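Local coordinates for protein nicotinate-nucleotide pyrophosphorylase (Ehrlichia chaffeensis, PDB 3L0G) that probably converts quinolinate to nicotinate D-ribonucleotide, with loss of a carboxyl group, in the biosynthesis of NAD(+), at residues Gly250-Ile262 / Ile268-Cys280. Sequence-based numbering, arbitrary orientation.
Sequences GKSVLEVSGCVNI and IALTGVDYISIGC. With EDO (1,2-ethanediol), chain I.
Asp274 meets the start of strand 253-257 through both backbone and carboxylate. Its N donates to Leu254 O, while its OD2 takes Leu254 N at 2.9 Å through the anti lone pair. A short acidic side chain suits this place, standing in for a strand carbonyl; a water bridges OD2 to Ser252 O, and OD1 forms a salt bridge with Lys144. Leu254 O also accepts from Tyr275 N, and the parallel ladder continues through Val256 N to Tyr275 O (3.0 Å), Ser277 N to Val256 O, and Gly258 N to Ser277 O. The two strands are neighbours in the parallel sheet of the C-terminal domain, joined by a beta-alpha-beta crossover through helix 262-269. On one face the extended Glu255, its CG anti to the backbone N (chi1 172°), passes the CB of Tyr275, and its OE1 accepts from O2 of a 1,2-ethanediol, probably from the crystallisation liquor; OE2 pairs with Arg148, which also makes a cation-pi contact with the Tyr275 ring. Val253 CG1 lies in plane at that ring's edge, 3.6 Å from CE2. The other face is aliphatic: Ile268, from the end of the helix, packs CG2 on Val256 CG2 (3.8 Å), and branched side chains suit this layer between strands and helix. Val260 CG2 meets Ile276 CG2 (3.7 Å). Beyond the strands, a disulfide joins Cys259 and Cys280. The unit thus separates a polar, charged face from an oily one, with a covalent link tying its loops.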
loop_
_atom_site.group_PDB
_atom_site.type_symbol
_atom_site.label_atom_id
_atom_site.label_comp_id
_atom_site.label_asym_id
_atom_site.label_seq_id
_atom_site.Cartn_x
_atom_site.Cartn_y
_atom_site.Cartn_z
ATOM N N GLY C 250 26.356 33.987 -9.909
ATOM C CA GLY C 250 25.041 33.741 -10.490
ATOM C C GLY C 250 24.965 32.862 -11.739
ATOM O O GLY C 250 23.932 32.854 -12.396
ATOM N N LYS C 251 26.033 32.125 -12.052
ATOM C CA LYS C 251 26.076 31.220 -13.220
ATOM C C LYS C 251 25.531 29.826 -12.909
ATOM O O LYS C 251 25.260 29.049 -13.814
ATOM C CB LYS C 251 27.509 31.080 -13.743
ATOM C CG LYS C 251 28.162 32.407 -14.152
ATOM C CD LYS C 251 29.554 32.225 -14.773
ATOM C CE LYS C 251 30.605 31.629 -13.793
ATOM N NZ LYS C 251 31.370 30.516 -14.477
ATOM N N SER C 252 25.393 29.500 -11.626
ATOM C CA SER C 252 24.697 28.293 -11.227
ATOM C C SER C 252 23.808 28.625 -10.033
ATOM O O SER C 252 24.031 29.594 -9.331
ATOM C CB SER C 252 25.720 27.164 -10.945
ATOM O OG SER C 252 25.194 26.127 -10.153
ATOM N N VAL C 253 22.753 27.837 -9.852
ATOM C CA VAL C 253 21.967 27.904 -8.644
ATOM C C VAL C 253 22.906 27.445 -7.509
ATOM O O VAL C 253 23.759 26.590 -7.727
ATOM C CB VAL C 253 20.687 27.022 -8.769
ATOM C CG1 VAL C 253 20.061 26.745 -7.404
ATOM C CG2 VAL C 253 19.653 27.699 -9.758
ATOM N N LEU C 254 22.793 28.055 -6.336
ATOM C CA LEU C 254 23.593 27.666 -5.151
ATOM C C LEU C 254 22.696 27.366 -3.994
ATOM O O LEU C 254 21.875 28.208 -3.598
ATOM C CB LEU C 254 24.536 28.806 -4.703
ATOM C CG LEU C 254 25.990 28.810 -5.139
ATOM C CD1 LEU C 254 26.731 30.023 -4.536
ATOM C CD2 LEU C 254 26.641 27.480 -4.725
ATOM N N GLU C 255 22.913 26.203 -3.392
ATOM C CA GLU C 255 22.118 25.747 -2.269
ATOM C C GLU C 255 23.080 25.398 -1.152
ATOM O O GLU C 255 24.093 24.761 -1.421
ATOM C CB GLU C 255 21.347 24.501 -2.678
ATOM C CG GLU C 255 20.626 23.818 -1.571
ATOM C CD GLU C 255 19.574 22.848 -2.092
ATOM O OE1 GLU C 255 19.427 21.783 -1.480
ATOM O OE2 GLU C 255 18.913 23.153 -3.110
ATOM N N VAL C 256 22.771 25.802 0.072
ATOM C CA VAL C 256 23.540 25.383 1.247
ATOM C C VAL C 256 22.738 24.274 1.888
ATOM O O VAL C 256 21.537 24.436 2.114
ATOM C CB VAL C 256 23.749 26.540 2.258
ATOM C CG1 VAL C 256 24.388 26.032 3.579
ATOM C CG2 VAL C 256 24.608 27.676 1.642
ATOM N N SER C 257 23.400 23.153 2.167
ATOM C CA SER C 257 22.764 22.009 2.794
ATOM C C SER C 257 23.451 21.694 4.104
ATOM O O SER C 257 24.682 21.740 4.207
ATOM C CB SER C 257 22.841 20.781 1.905
ATOM O OG SER C 257 21.746 19.902 2.182
ATOM N N GLY C 258 22.632 21.403 5.111
ATOM C CA GLY C 258 23.095 21.009 6.437
ATOM C C GLY C 258 22.060 21.406 7.469
ATOM O O GLY C 258 21.148 22.208 7.171
ATOM N N CYS C 259 22.196 20.878 8.684
ATOM C CA CYS C 259 21.286 21.233 9.795
ATOM C C CYS C 259 21.643 22.582 10.415
ATOM O O CYS C 259 22.118 22.643 11.548
ATOM C CB CYS C 259 21.290 20.171 10.911
ATOM S SG CYS C 259 20.404 18.673 10.538
ATOM N N VAL C 260 21.387 23.663 9.691
ATOM C CA VAL C 260 21.584 25.014 10.183
ATOM C C VAL C 260 20.768 25.237 11.456
ATOM O O VAL C 260 19.625 24.829 11.524
ATOM C CB VAL C 260 21.076 26.031 9.115
ATOM C CG1 VAL C 260 21.713 27.435 9.329
ATOM C CG2 VAL C 260 21.348 25.523 7.746
ATOM N N ASN C 261 21.347 25.892 12.450
ATOM C CA ASN C 261 20.616 26.393 13.630
ATOM C C ASN C 261 19.667 27.537 13.217
ATOM O O ASN C 261 19.992 28.315 12.325
ATOM C CB ASN C 261 21.646 26.921 14.656
ATOM C CG ASN C 261 21.075 27.075 16.072
ATOM O OD1 ASN C 261 21.520 26.395 16.999
ATOM N ND2 ASN C 261 20.114 27.977 16.249
ATOM N N ILE C 262 18.521 27.680 13.876
ATOM C CA ILE C 262 17.642 28.835 13.616
ATOM C C ILE C 262 18.359 30.191 13.780
ATOM O O ILE C 262 18.034 31.172 13.104
ATOM C CB ILE C 262 16.374 28.817 14.512
ATOM C CG1 ILE C 262 15.337 29.834 14.034
ATOM C CG2 ILE C 262 16.721 29.091 15.981
ATOM C CD1 ILE C 262 14.882 29.614 12.619
ATOM N N ILE C 268 23.347 32.884 6.816
ATOM C CA ILE C 268 23.582 32.107 5.605
ATOM C C ILE C 268 22.765 32.711 4.463
ATOM O O ILE C 268 23.287 32.873 3.355
ATOM C CB ILE C 268 23.281 30.612 5.810
ATOM C CG1 ILE C 268 24.301 30.021 6.808
ATOM C CG2 ILE C 268 23.310 29.844 4.461
ATOM C CD1 ILE C 268 24.088 28.582 7.121
ATOM N N ALA C 269 21.513 33.095 4.737
ATOM C CA ALA C 269 20.631 33.602 3.682
ATOM C C ALA C 269 21.159 34.894 3.050
ATOM O O ALA C 269 21.001 35.091 1.863
ATOM C CB ALA C 269 19.201 33.786 4.183
ATOM N N LEU C 270 21.785 35.754 3.848
ATOM C CA LEU C 270 22.274 37.055 3.361
ATOM C C LEU C 270 23.539 36.968 2.496
ATOM O O LEU C 270 23.943 37.975 1.932
ATOM C CB LEU C 270 22.538 38.014 4.528
ATOM C CG LEU C 270 21.352 38.390 5.415
ATOM C CD1 LEU C 270 21.877 39.070 6.684
ATOM C CD2 LEU C 270 20.359 39.273 4.660
ATOM N N THR C 271 24.176 35.792 2.426
ATOM C CA THR C 271 25.343 35.586 1.565
ATOM C C THR C 271 24.949 35.676 0.084
ATOM O O THR C 271 25.782 36.016 -0.747
ATOM C CB THR C 271 26.032 34.209 1.799
ATOM O OG1 THR C 271 25.131 33.151 1.455
ATOM C CG2 THR C 271 26.497 34.046 3.242
ATOM N N GLY C 272 23.684 35.392 -0.242
ATOM C CA GLY C 272 23.200 35.447 -1.646
ATOM C C GLY C 272 23.013 34.079 -2.328
ATOM O O GLY C 272 22.918 33.981 -3.567
ATOM N N VAL C 273 22.959 33.023 -1.521
ATOM C CA VAL C 273 22.608 31.699 -2.022
ATOM C C VAL C 273 21.103 31.693 -2.389
ATOM O O VAL C 273 20.369 32.592 -1.989
ATOM C CB VAL C 273 22.996 30.613 -0.986
ATOM C CG1 VAL C 273 24.536 30.568 -0.827
ATOM C CG2 VAL C 273 22.295 30.824 0.372
ATOM N N ASP C 274 20.662 30.718 -3.165
ATOM C CA ASP C 274 19.257 30.622 -3.601
ATOM C C ASP C 274 18.380 29.766 -2.691
ATOM O O ASP C 274 17.203 30.069 -2.474
ATOM C CB ASP C 274 19.192 30.033 -5.012
ATOM C CG ASP C 274 19.991 30.861 -6.020
ATOM O OD1 ASP C 274 19.627 32.021 -6.239
ATOM O OD2 ASP C 274 21.003 30.365 -6.561
ATOM N N TYR C 275 18.966 28.699 -2.165
ATOM C CA TYR C 275 18.232 27.728 -1.374
ATOM C C TYR C 275 19.026 27.370 -0.127
ATOM O O TYR C 275 20.257 27.390 -0.147
ATOM C CB TYR C 275 18.003 26.466 -2.200
ATOM C CG TYR C 275 17.130 26.684 -3.431
ATOM C CD1 TYR C 275 15.755 26.826 -3.296
ATOM C CD2 TYR C 275 17.669 26.741 -4.706
ATOM C CE1 TYR C 275 14.943 26.995 -4.370
ATOM C CE2 TYR C 275 16.835 26.944 -5.835
ATOM C CZ TYR C 275 15.476 27.059 -5.642
ATOM O OH TYR C 275 14.607 27.263 -6.681
ATOM N N ILE C 276 18.316 27.034 0.946
ATOM C CA ILE C 276 18.929 26.319 2.065
ATOM C C ILE C 276 18.108 25.053 2.359
ATOM O O ILE C 276 16.911 25.134 2.697
ATOM C CB ILE C 276 19.071 27.207 3.318
ATOM C CG1 ILE C 276 19.965 28.420 2.995
ATOM C CG2 ILE C 276 19.681 26.398 4.504
ATOM C CD1 ILE C 276 19.788 29.592 3.973
ATOM N N SER C 277 18.780 23.902 2.225
ATOM C CA SER C 277 18.245 22.568 2.499
ATOM C C SER C 277 18.567 22.178 3.934
ATOM O O SER C 277 19.722 22.244 4.310
ATOM C CB SER C 277 18.924 21.537 1.593
ATOM O OG SER C 277 18.170 21.284 0.437
ATOM N N ILE C 278 17.580 21.726 4.711
ATOM C CA ILE C 278 17.779 21.475 6.128
ATOM C C ILE C 278 17.240 20.087 6.509
ATOM O O ILE C 278 16.050 19.854 6.436
ATOM C CB ILE C 278 17.074 22.551 6.996
ATOM C CG1 ILE C 278 17.505 23.949 6.577
ATOM C CG2 ILE C 278 17.408 22.332 8.468
ATOM C CD1 ILE C 278 16.748 25.047 7.295
ATOM N N GLY C 279 18.140 19.182 6.902
ATOM C CA GLY C 279 17.782 17.809 7.280
ATOM C C GLY C 279 16.928 17.788 8.531
ATOM O O GLY C 279 15.972 17.029 8.615
ATOM N N CYS C 280 17.227 18.668 9.476
ATOM C CA CYS C 280 16.598 18.654 10.788
ATOM C C CYS C 280 15.164 19.276 10.821
ATOM O O CYS C 280 14.585 19.424 11.880
ATOM C CB CYS C 280 17.558 19.313 11.806
ATOM S SG CYS C 280 19.141 18.364 12.138
HETATM C C1 EDO I . 19.291 18.641 -1.412
HETATM O O1 EDO I . 18.445 18.004 -0.463
HETATM C C2 EDO I . 18.490 19.054 -2.650
HETATM O O2 EDO I . 17.699 20.239 -2.434
HETATM O O HOH W 1 23.049 31.608 -7.735
#